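Local coordinates for putative drug/sodium antiporter (Escherichia coli, PDB 4Z3N), which is a MATE-family membrane transporter linked to transport of the genotoxin colibactin and probably works as an antiporter, at residues I343-A348 against A382-A387; R377-A382 against F437-G442; V386-L391 against V445-A450. All coordinates share one frame; numbering follows the deposited sequence.

Interaction 1 of 3, residues I343-A348 against A382-A387; sequences IVLVLA and ALPFVA. With OLC ((2R)-2,3-dihydroxypropyl (9Z)-octadec-9-enoate), chain B.
Val344 lays one of its two methyls against the backbone side of the Pro384 ring. That methyl, CG1, lies 3.5 Å from Pro384 N and 3.8 Å from Pro384 CD. Opposite the backbone N in its first torsion (chi1 169°), CG1 projects across the gap, while CG2 is turned off beside the valine's own N. The same CG1 also rests against Leu383, 3.9 Å from its CB, so a single methyl fills the notch between two successive residues. Leu345 comes at the proline from another side: the two side chains pass at a slant, with Leu345 CB 4.2 Å from Pro384 CB and its CD1 near Pro384 CG. Ala348, one turn on from Val344, brings its CB to a looser 4.4 Å from Pro384 CD.

These segments belong to two of the twelve predicted membrane spans of the MATE fold: helix 326-358, and helix 382-399, the second part of a predicted span that breaks after helix 366-379. They run nearly antiparallel (163°), their local axes 8.2 Å apart at closest. Branched and small apolar residues suit an interface made by apolar van der Waals contact, with no hydrogen bond across it. Proline is well placed close to the junction with helix 366-379, since it has no N-H to offer to the preceding turn and its compact ring lets the neighbouring backbone come near. Met306 of helix 286-322 packs on Val344 as well.

Leu383 serves two neighbours. Its CB faces Val344, whereas its branch methyl CD2 reaches C9, at the double bond of the monoolein of chain B, at 3.9 Å. Val386 lays CG1 against the same lipid chain further along, 3.9 Å from C15.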
loop_
_atom_site.group_PDB
_atom_site.type_symbol
_atom_site.label_atom_id
_atom_site.label_comp_id
_atom_site.label_asym_id
_atom_site.label_seq_id
_atom_site.Cartn_x
_atom_site.Cartn_y
_atom_site.Cartn_z
ATOM N N ILE A 343 3.774 -10.182 -15.195
ATOM C CA ILE A 343 3.280 -10.944 -14.059
ATOM C C ILE A 343 1.775 -10.741 -13.791
ATOM O O ILE A 343 1.043 -11.723 -13.643
ATOM C CB ILE A 343 4.062 -10.584 -12.797
ATOM C CG1 ILE A 343 5.561 -10.593 -13.122
ATOM C CG2 ILE A 343 3.653 -11.500 -11.627
ATOM C CD1 ILE A 343 6.482 -10.454 -11.923
ATOM N N VAL A 344 1.311 -9.492 -13.723
ATOM C CA VAL A 344 -0.085 -9.260 -13.368
ATOM C C VAL A 344 -1.043 -9.778 -14.457
ATOM O O VAL A 344 -2.146 -10.243 -14.145
ATOM C CB VAL A 344 -0.382 -7.765 -13.088
ATOM C CG1 VAL A 344 -1.878 -7.526 -12.995
ATOM C CG2 VAL A 344 0.292 -7.312 -11.816
ATOM N N LEU A 345 -0.624 -9.716 -15.721
ATOM C CA LEU A 345 -1.445 -10.244 -16.804
ATOM C C LEU A 345 -1.716 -11.757 -16.629
ATOM O O LEU A 345 -2.868 -12.224 -16.762
ATOM C CB LEU A 345 -0.786 -9.972 -18.141
ATOM C CG LEU A 345 -1.453 -10.600 -19.367
ATOM C CD1 LEU A 345 -2.799 -9.903 -19.648
ATOM C CD2 LEU A 345 -0.499 -10.565 -20.590
ATOM N N VAL A 346 -0.660 -12.505 -16.310
ATOM C CA VAL A 346 -0.774 -13.923 -15.969
ATOM C C VAL A 346 -1.717 -14.180 -14.772
ATOM O O VAL A 346 -2.602 -15.030 -14.847
ATOM C CB VAL A 346 0.618 -14.533 -15.684
ATOM C CG1 VAL A 346 0.497 -15.975 -15.152
ATOM C CG2 VAL A 346 1.447 -14.485 -16.944
ATOM N N LEU A 347 -1.540 -13.445 -13.684
ATOM C CA LEU A 347 -2.381 -13.643 -12.512
ATOM C C LEU A 347 -3.831 -13.265 -12.808
ATOM O O LEU A 347 -4.768 -13.883 -12.292
ATOM C CB LEU A 347 -1.854 -12.842 -11.326
ATOM C CG LEU A 347 -0.524 -13.383 -10.819
ATOM C CD1 LEU A 347 -0.069 -12.609 -9.616
ATOM C CD2 LEU A 347 -0.685 -14.835 -10.468
ATOM N N ALA A 348 -3.998 -12.261 -13.663
ATOM C CA ALA A 348 -5.313 -11.797 -14.086
ATOM C C ALA A 348 -6.055 -12.851 -14.934
ATOM O O ALA A 348 -7.218 -13.150 -14.682
ATOM C CB ALA A 348 -5.168 -10.485 -14.853
ATOM N N ALA A 382 -7.918 -5.159 -17.015
ATOM C CA ALA A 382 -7.514 -3.793 -16.713
ATOM C C ALA A 382 -6.362 -3.803 -15.716
ATOM O O ALA A 382 -5.494 -2.936 -15.768
ATOM C CB ALA A 382 -8.664 -2.984 -16.175
ATOM N N LEU A 383 -6.333 -4.806 -14.842
ATOM C CA LEU A 383 -5.373 -4.820 -13.743
ATOM C C LEU A 383 -3.908 -4.599 -14.165
ATOM O O LEU A 383 -3.225 -3.774 -13.564
ATOM C CB LEU A 383 -5.502 -6.119 -12.950
ATOM C CG LEU A 383 -6.663 -6.094 -11.948
ATOM C CD1 LEU A 383 -7.003 -7.475 -11.443
ATOM C CD2 LEU A 383 -6.348 -5.190 -10.771
ATOM N N PRO A 384 -3.424 -5.315 -15.194
ATOM C CA PRO A 384 -2.021 -5.153 -15.611
ATOM C C PRO A 384 -1.778 -3.743 -16.168
ATOM O O PRO A 384 -0.673 -3.187 -16.075
ATOM C CB PRO A 384 -1.842 -6.224 -16.690
ATOM C CG PRO A 384 -3.253 -6.599 -17.127
ATOM C CD PRO A 384 -4.103 -6.403 -15.919
ATOM N N PHE A 385 -2.837 -3.148 -16.706
ATOM C CA PHE A 385 -2.755 -1.771 -17.170
ATOM C C PHE A 385 -2.608 -0.769 -16.016
ATOM O O PHE A 385 -2.037 0.300 -16.204
ATOM C CB PHE A 385 -3.978 -1.444 -18.024
ATOM C CG PHE A 385 -3.899 -2.009 -19.414
ATOM C CD1 PHE A 385 -4.432 -3.252 -19.695
ATOM C CD2 PHE A 385 -3.242 -1.307 -20.434
ATOM C CE1 PHE A 385 -4.336 -3.789 -20.964
ATOM C CE2 PHE A 385 -3.154 -1.830 -21.706
ATOM C CZ PHE A 385 -3.704 -3.076 -21.974
ATOM N N VAL A 386 -3.103 -1.126 -14.825
ATOM C CA VAL A 386 -2.910 -0.327 -13.619
ATOM C C VAL A 386 -1.410 -0.093 -13.347
ATOM O O VAL A 386 -1.015 0.957 -12.827
ATOM C CB VAL A 386 -3.592 -1.007 -12.378
ATOM C CG1 VAL A 386 -3.355 -0.212 -11.079
ATOM C CG2 VAL A 386 -5.076 -1.187 -12.618
ATOM N N ALA A 387 -0.575 -1.061 -13.718
ATOM C CA ALA A 387 0.869 -0.949 -13.500
ATOM C C ALA A 387 1.452 0.280 -14.176
ATOM O O ALA A 387 2.388 0.897 -13.673
ATOM C CB ALA A 387 1.576 -2.182 -13.989
HETATM C C18 OLC B . -4.286 0.665 -6.427
HETATM C C10 OLC B . -9.734 -2.856 -12.364
HETATM C C9 OLC B . -9.850 -3.549 -11.212
HETATM C C17 OLC B . -5.170 -0.187 -7.316
HETATM C C11 OLC B . -9.650 -1.341 -12.361
HETATM C C8 OLC B . -10.724 -4.792 -11.175
HETATM C C24 OLC B . -14.370 3.501 -10.022
HETATM C C16 OLC B . -5.962 0.717 -8.234
HETATM C C12 OLC B . -9.711 -0.761 -10.954
HETATM C C7 OLC B . -10.665 -5.489 -9.828
HETATM C C15 OLC B . -6.778 -0.110 -9.220
HETATM C C13 OLC B . -8.687 0.367 -10.817
HETATM C C6 OLC B . -11.513 -4.759 -8.804
HETATM C C14 OLC B . -8.153 0.519 -9.403
HETATM C C5 OLC B . -12.875 -4.419 -9.374
HETATM C C4 OLC B . -13.493 -3.277 -8.580
HETATM C C3 OLC B . -12.499 -2.143 -8.422
HETATM C C2 OLC B . -13.180 -0.845 -8.032
HETATM C C21 OLC B . -12.183 2.323 -9.809
HETATM C C1 OLC B . -12.365 0.341 -8.532
HETATM C C22 OLC B . -12.863 3.673 -9.964
HETATM O O19 OLC B . -11.148 0.279 -8.646
HETATM O O25 OLC B . -14.986 4.504 -9.239
HETATM O O23 OLC B . -12.537 4.500 -8.864
HETATM O O20 OLC B . -13.011 1.485 -9.021
#

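Interaction 2 of 3, residues R377-A382 against F437-G442. With OLC ((2R)-2,3-dihydroxypropyl (9Z)-octadec-9-enoate), chain B; OLC ((2R)-2,3-dihydroxypropyl (9Z)-octadec-9-enoate), chain D; OLC ((2R)-2,3-dihydroxypropyl (9Z)-octadec-9-enoate), chain C.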
loop_
_atom_site.group_PDB
_atom_site.type_symbol
_atom_site.label_atom_id
_atom_site.label_comp_id
_atom_site.label_asym_id
_atom_site.label_seq_id
_atom_site.Cartn_x
_atom_site.Cartn_y
_atom_site.Cartn_z
ATOM N N ARG A 377 -14.566 -11.012 -15.309
ATOM C CA ARG A 377 -14.435 -11.171 -16.750
ATOM C C ARG A 377 -14.260 -9.833 -17.445
ATOM O O ARG A 377 -13.502 -9.709 -18.422
ATOM C CB ARG A 377 -15.647 -11.886 -17.329
ATOM C CG ARG A 377 -15.752 -13.354 -16.965
ATOM C CD ARG A 377 -16.467 -14.069 -18.065
ATOM N NE ARG A 377 -16.460 -15.511 -17.889
ATOM C CZ ARG A 377 -17.559 -16.249 -17.790
ATOM N NH1 ARG A 377 -18.753 -15.666 -17.846
ATOM N NH2 ARG A 377 -17.457 -17.562 -17.642
ATOM N N ILE A 378 -14.992 -8.834 -16.964
ATOM C CA ILE A 378 -14.924 -7.522 -17.589
ATOM C C ILE A 378 -13.688 -6.736 -17.152
ATOM O O ILE A 378 -12.946 -6.257 -17.992
ATOM C CB ILE A 378 -16.206 -6.712 -17.310
ATOM C CG1 ILE A 378 -17.408 -7.424 -17.959
ATOM C CG2 ILE A 378 -16.050 -5.269 -17.814
ATOM C CD1 ILE A 378 -18.708 -6.641 -17.947
ATOM N N MET A 379 -13.448 -6.649 -15.847
ATOM C CA MET A 379 -12.432 -5.748 -15.305
ATOM C C MET A 379 -11.018 -6.311 -15.111
ATOM O O MET A 379 -10.072 -5.540 -14.933
ATOM C CB MET A 379 -12.907 -5.210 -13.948
ATOM C CG MET A 379 -14.234 -4.466 -13.975
ATOM S SD MET A 379 -14.770 -3.958 -12.324
ATOM C CE MET A 379 -13.646 -2.590 -12.035
ATOM N N ALA A 380 -10.864 -7.632 -15.148
ATOM C CA ALA A 380 -9.598 -8.252 -14.751
ATOM C C ALA A 380 -8.412 -7.836 -15.616
ATOM O O ALA A 380 -7.331 -7.572 -15.102
ATOM C CB ALA A 380 -9.720 -9.758 -14.760
ATOM N N LEU A 381 -8.615 -7.779 -16.926
ATOM C CA LEU A 381 -7.533 -7.426 -17.828
ATOM C C LEU A 381 -7.083 -5.981 -17.639
ATOM O O LEU A 381 -5.980 -5.621 -18.057
ATOM C CB LEU A 381 -7.944 -7.664 -19.284
ATOM C CG LEU A 381 -8.008 -9.142 -19.669
ATOM C CD1 LEU A 381 -8.590 -9.356 -21.064
ATOM C CD2 LEU A 381 -6.615 -9.694 -19.566
ATOM N N ALA A 382 -7.918 -5.159 -17.015
ATOM C CA ALA A 382 -7.514 -3.793 -16.713
ATOM C C ALA A 382 -6.362 -3.803 -15.716
ATOM O O ALA A 382 -5.494 -2.936 -15.768
ATOM C CB ALA A 382 -8.664 -2.984 -16.175
ATOM N N PHE A 437 -17.685 -1.382 -16.518
ATOM C CA PHE A 437 -16.992 -0.790 -17.647
ATOM C C PHE A 437 -16.532 0.631 -17.317
ATOM O O PHE A 437 -15.404 1.019 -17.625
ATOM C CB PHE A 437 -17.867 -0.791 -18.905
ATOM C CG PHE A 437 -17.849 -2.091 -19.647
ATOM C CD1 PHE A 437 -16.710 -2.490 -20.343
ATOM C CD2 PHE A 437 -18.963 -2.927 -19.644
ATOM C CE1 PHE A 437 -16.675 -3.701 -21.034
ATOM C CE2 PHE A 437 -18.939 -4.141 -20.331
ATOM C CZ PHE A 437 -17.791 -4.529 -21.027
ATOM N N GLY A 438 -17.404 1.401 -16.681
ATOM C CA GLY A 438 -17.095 2.781 -16.402
ATOM C C GLY A 438 -15.896 2.884 -15.491
ATOM O O GLY A 438 -14.989 3.686 -15.724
ATOM N N ALA A 439 -15.886 2.039 -14.466
ATOM C CA ALA A 439 -14.909 2.126 -13.396
ATOM C C ALA A 439 -13.489 1.855 -13.885
ATOM O O ALA A 439 -12.536 2.455 -13.387
ATOM C CB ALA A 439 -15.282 1.164 -12.275
ATOM N N MET A 440 -13.342 0.974 -14.870
ATOM C CA MET A 440 -12.011 0.648 -15.379
ATOM C C MET A 440 -11.518 1.620 -16.478
ATOM O O MET A 440 -10.350 1.610 -16.855
ATOM C CB MET A 440 -11.982 -0.803 -15.888
ATOM C CG MET A 440 -12.683 -1.055 -17.210
ATOM S SD MET A 440 -12.498 -2.782 -17.740
ATOM C CE MET A 440 -13.398 -2.715 -19.290
ATOM N N SER A 441 -12.399 2.486 -16.961
ATOM C CA SER A 441 -12.027 3.452 -17.994
ATOM C C SER A 441 -10.988 4.486 -17.520
ATOM O O SER A 441 -10.255 5.018 -18.321
ATOM C CB SER A 441 -13.285 4.173 -18.530
ATOM O OG SER A 441 -13.826 5.055 -17.560
ATOM N N GLY A 442 -10.940 4.767 -16.225
ATOM C CA GLY A 442 -9.904 5.612 -15.665
ATOM C C GLY A 442 -8.513 5.005 -15.756
ATOM O O GLY A 442 -7.530 5.723 -15.912
HETATM C C18 OLC B . -4.286 0.665 -6.427
HETATM C C10 OLC B . -9.734 -2.856 -12.364
HETATM C C9 OLC B . -9.850 -3.549 -11.212
HETATM C C17 OLC B . -5.170 -0.187 -7.316
HETATM C C11 OLC B . -9.650 -1.341 -12.361
HETATM C C8 OLC B . -10.724 -4.792 -11.175
HETATM C C24 OLC B . -14.370 3.501 -10.022
HETATM C C16 OLC B . -5.962 0.717 -8.234
HETATM C C12 OLC B . -9.711 -0.761 -10.954
HETATM C C7 OLC B . -10.665 -5.489 -9.828
HETATM C C15 OLC B . -6.778 -0.110 -9.220
HETATM C C13 OLC B . -8.687 0.367 -10.817
HETATM C C6 OLC B . -11.513 -4.759 -8.804
HETATM C C14 OLC B . -8.153 0.519 -9.403
HETATM C C5 OLC B . -12.875 -4.419 -9.374
HETATM C C4 OLC B . -13.493 -3.277 -8.580
HETATM C C3 OLC B . -12.499 -2.143 -8.422
HETATM C C2 OLC B . -13.180 -0.845 -8.032
HETATM C C21 OLC B . -12.183 2.323 -9.809
HETATM C C1 OLC B . -12.365 0.341 -8.532
HETATM C C22 OLC B . -12.863 3.673 -9.964
HETATM O O19 OLC B . -11.148 0.279 -8.646
HETATM O O25 OLC B . -14.986 4.504 -9.239
HETATM O O23 OLC B . -12.537 4.500 -8.864
HETATM O O20 OLC B . -13.011 1.485 -9.021
HETATM C C9 OLC D . -12.264 -11.929 -21.596
HETATM C C8 OLC D . -13.716 -12.356 -21.626
HETATM C C7 OLC D . -13.850 -13.839 -21.320
HETATM C C6 OLC D . -15.309 -14.269 -21.301
HETATM C C5 OLC D . -15.426 -15.784 -21.248
HETATM C C4 OLC D . -16.871 -16.180 -21.525
HETATM C C3 OLC D . -16.975 -17.289 -22.564
HETATM C C2 OLC D . -18.429 -17.634 -22.858
HETATM C C1 OLC D . -18.976 -18.657 -21.884
HETATM C C9 OLC C . -8.664 -4.620 -22.116
HETATM C C8 OLC C . -9.978 -4.647 -21.352
HETATM C C7 OLC C . -11.104 -5.135 -22.241
HETATM C C6 OLC C . -12.066 -5.990 -21.432
HETATM C C5 OLC C . -13.235 -6.391 -22.311
HETATM C C4 OLC C . -14.078 -7.454 -21.620
HETATM C C3 OLC C . -15.487 -7.489 -22.202
HETATM C C2 OLC C . -16.080 -8.874 -22.037
HETATM C C1 OLC C . -17.522 -8.778 -21.583
#
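Ile378 sets CG2 opposite its backbone N (chi1 -64°), and this swings the methyl onto Phe437, whose ring turns one face to it. CG2 stands 3.6 Å from the ring centroid and almost straight above it, a CH-pi contact. With the rest of the isoleucine chain extended, CD1 follows over the same face, out at the rim, 3.5 Å from Phe437 CE2. The two side chains cross at about a right angle. A beta-branched residue suits this place because its two branches can set one methyl over the ring and the other at its rim. The contact joins two predicted transmembrane spans of the MATE fold: helix 366-379, the first part of the span that helix 382-399 continues, and helix 432-453.

Met440 reaches across to both Ile378 and Met379. Its CG takes the position between backbone N and carbonyl carbon (chi1 74°), and the chain beyond is fully extended, which carries SD to 3.5 Å from Ile378 O and brings CE near Ile378 CG2. At its root, Met440 CB lies 4.0 Å from Ala382 CB, where a small residue lets the helices approach. Met379 instead bends at its last torsion, turning CE to within 4.1 Å of Ala439 CB; methionine's flexible, unbranched chain fits such an uneven surface.

Lipids border the contact. The monoolein of chain B runs along Met379 and Ala439, that of chain C meets the Phe437 ring near its plane, and C4 of the one in chain D lies over a face of the Arg377 guanidinium. Within the 437-442 turn, Ser441 turns its hydroxyl back on its own helix: OG donates to Gly438 O at 2.6 Å, on a lone pair in the carbonyl plane (C=O...OG 145°), and the same oxygen also accepts Ser441 N.

Interaction 3 of 3, residues V386-L391 against V445-A450. With OLC ((2R)-2,3-dihydroxypropyl (9Z)-octadec-9-enoate), chain B.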
loop_
_atom_site.group_PDB
_atom_site.type_symbol
_atom_site.label_atom_id
_atom_site.label_comp_id
_atom_site.label_asym_id
_atom_site.label_seq_id
_atom_site.Cartn_x
_atom_site.Cartn_y
_atom_site.Cartn_z
ATOM N N VAL A 386 -3.103 -1.126 -14.825
ATOM C CA VAL A 386 -2.910 -0.327 -13.619
ATOM C C VAL A 386 -1.410 -0.093 -13.347
ATOM O O VAL A 386 -1.015 0.957 -12.827
ATOM C CB VAL A 386 -3.592 -1.007 -12.378
ATOM C CG1 VAL A 386 -3.355 -0.212 -11.079
ATOM C CG2 VAL A 386 -5.076 -1.187 -12.618
ATOM N N ALA A 387 -0.575 -1.061 -13.718
ATOM C CA ALA A 387 0.869 -0.949 -13.500
ATOM C C ALA A 387 1.452 0.280 -14.176
ATOM O O ALA A 387 2.388 0.897 -13.673
ATOM C CB ALA A 387 1.576 -2.182 -13.989
ATOM N N ILE A 388 0.892 0.650 -15.317
ATOM C CA ILE A 388 1.485 1.725 -16.100
ATOM C C ILE A 388 1.405 3.062 -15.362
ATOM O O ILE A 388 2.420 3.750 -15.199
ATOM C CB ILE A 388 0.824 1.814 -17.497
ATOM C CG1 ILE A 388 1.130 0.527 -18.285
ATOM C CG2 ILE A 388 1.357 3.016 -18.262
ATOM C CD1 ILE A 388 0.072 0.127 -19.252
ATOM N N SER A 389 0.217 3.418 -14.878
ATOM C CA SER A 389 0.061 4.662 -14.128
ATOM C C SER A 389 0.547 4.556 -12.672
ATOM O O SER A 389 1.101 5.515 -12.125
ATOM C CB SER A 389 -1.388 5.118 -14.162
ATOM O OG SER A 389 -2.163 4.300 -13.321
ATOM N N LEU A 390 0.369 3.396 -12.044
ATOM C CA LEU A 390 0.824 3.257 -10.664
ATOM C C LEU A 390 2.372 3.326 -10.501
ATOM O O LEU A 390 2.866 3.944 -9.556
ATOM C CB LEU A 390 0.273 1.972 -10.064
ATOM C CG LEU A 390 0.578 1.842 -8.575
ATOM C CD1 LEU A 390 -0.656 1.434 -7.862
ATOM C CD2 LEU A 390 1.699 0.838 -8.289
ATOM N N LEU A 391 3.125 2.715 -11.416
ATOM C CA LEU A 391 4.582 2.861 -11.443
ATOM C C LEU A 391 4.999 4.286 -11.849
ATOM O O LEU A 391 5.990 4.826 -11.333
ATOM C CB LEU A 391 5.218 1.827 -12.385
ATOM C CG LEU A 391 5.125 0.355 -11.926
ATOM C CD1 LEU A 391 5.625 -0.639 -12.997
ATOM C CD2 LEU A 391 5.836 0.138 -10.573
ATOM N N VAL A 445 -7.237 5.667 -19.546
ATOM C CA VAL A 445 -6.840 7.058 -19.720
ATOM C C VAL A 445 -5.516 7.367 -18.983
ATOM O O VAL A 445 -4.576 7.919 -19.558
ATOM C CB VAL A 445 -7.975 7.993 -19.229
ATOM C CG1 VAL A 445 -7.645 9.462 -19.485
ATOM C CG2 VAL A 445 -9.255 7.643 -19.931
ATOM N N ALA A 446 -5.459 6.984 -17.712
ATOM C CA ALA A 446 -4.276 7.154 -16.885
ATOM C C ALA A 446 -3.043 6.409 -17.432
ATOM O O ALA A 446 -1.906 6.834 -17.226
ATOM C CB ALA A 446 -4.584 6.698 -15.455
ATOM N N ALA A 447 -3.261 5.296 -18.128
ATOM C CA ALA A 447 -2.152 4.550 -18.726
ATOM C C ALA A 447 -1.658 5.323 -19.937
ATOM O O ALA A 447 -0.471 5.423 -20.191
ATOM C CB ALA A 447 -2.581 3.160 -19.112
ATOM N N LEU A 448 -2.601 5.898 -20.661
ATOM C CA LEU A 448 -2.284 6.814 -21.729
ATOM C C LEU A 448 -1.475 8.019 -21.240
ATOM O O LEU A 448 -0.516 8.439 -21.902
ATOM C CB LEU A 448 -3.571 7.284 -22.409
ATOM C CG LEU A 448 -3.834 6.700 -23.799
ATOM C CD1 LEU A 448 -5.145 7.249 -24.387
ATOM C CD2 LEU A 448 -2.652 6.973 -24.718
ATOM N N LEU A 449 -1.876 8.585 -20.104
ATOM C CA LEU A 449 -1.180 9.748 -19.557
ATOM C C LEU A 449 0.243 9.377 -19.193
ATOM O O LEU A 449 1.177 10.020 -19.652
ATOM C CB LEU A 449 -1.904 10.326 -18.337
ATOM C CG LEU A 449 -1.379 11.670 -17.786
ATOM C CD1 LEU A 449 -1.186 12.726 -18.874
ATOM C CD2 LEU A 449 -2.315 12.208 -16.705
ATOM N N ALA A 450 0.402 8.319 -18.399
ATOM C CA ALA A 450 1.728 7.835 -18.016
ATOM C C ALA A 450 2.667 7.674 -19.209
ATOM O O ALA A 450 3.773 8.203 -19.187
ATOM C CB ALA A 450 1.610 6.498 -17.261
HETATM C C18 OLC B . -4.286 0.665 -6.427
HETATM C C10 OLC B . -9.734 -2.856 -12.364
HETATM C C9 OLC B . -9.850 -3.549 -11.212
HETATM C C17 OLC B . -5.170 -0.187 -7.316
HETATM C C11 OLC B . -9.650 -1.341 -12.361
HETATM C C8 OLC B . -10.724 -4.792 -11.175
HETATM C C24 OLC B . -14.370 3.501 -10.022
HETATM C C16 OLC B . -5.962 0.717 -8.234
HETATM C C12 OLC B . -9.711 -0.761 -10.954
HETATM C C7 OLC B . -10.665 -5.489 -9.828
HETATM C C15 OLC B . -6.778 -0.110 -9.220
HETATM C C13 OLC B . -8.687 0.367 -10.817
HETATM C C6 OLC B . -11.513 -4.759 -8.804
HETATM C C14 OLC B . -8.153 0.519 -9.403
HETATM C C5 OLC B . -12.875 -4.419 -9.374
HETATM C C4 OLC B . -13.493 -3.277 -8.580
HETATM C C3 OLC B . -12.499 -2.143 -8.422
HETATM C C2 OLC B . -13.180 -0.845 -8.032
HETATM C C21 OLC B . -12.183 2.323 -9.809
HETATM C C1 OLC B . -12.365 0.341 -8.532
HETATM C C22 OLC B . -12.863 3.673 -9.964
HETATM O O19 OLC B . -11.148 0.279 -8.646
HETATM O O25 OLC B . -14.986 4.504 -9.239
HETATM O O23 OLC B . -12.537 4.500 -8.864
HETATM O O20 OLC B . -13.011 1.485 -9.021
#
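Ser389 and Ala447 mark the near point of two helices that run 52° apart, with axes 7.9 Å from each other at closest and the CA atoms of these two residues 5.1 Å apart. So close an approach needs short side chains, and three alanines supply them. Ala450 points its CB at the backbone of the other helix, 3.5 Å from Ile388 O, and meets Ile388 CG2 at 3.6 Å. That methyl is set opposite the isoleucine's backbone N (chi1 -65°), which lets it drop between Ala450 CB and Ala447 O. Ile388 CB leans on Ala447 CB at 4.0 Å. On the other flank, Ser389 touches with its carbon: CB is 3.5 Å from Ala446 O and 3.8 Å from Ala446 CB.

No hydrogen bond crosses between the segments; Ser389 OG and Ile388 O have partners outside them. Ser389 OG is bonded to Arg412 NH1 of helix 402-413, which also packs on Ala446, and Ile388 O to the hydroxyl of Tyr333. Serine suits the spot because it is small enough for close helices yet satisfies its hydroxyl outside them. Leu390, on a different side of its helix, sends CD1 to the tail end, C18, of the monoolein of chain B.

Ala446 and Ala450, four residues apart, form the small-xxx-small pattern familiar from closely packed transmembrane helices, here joining helices 382-399 and 432-453 of the MATE fold.

Overall arrangement
Following the chain from its N terminus, helix 326-358 supplies 343-348, and after helix 366-379 the chain comes back at 382-387 to close interaction 1 over 33 intervening residues. Interaction 2 opens inside that span, at 377-382, and closes only at 437-442, so it crosses interaction 1; the two share Ala382. Interaction 3 starts where interaction 1 ends, sharing Val386 and Ala387, and closes at 445-450, crossing interaction 2 as well. Helix 382-399 is thus held between helix 326-358 and helix 432-453, and the latter also takes helix 366-379. All three contacts touch the monoolein of chain B.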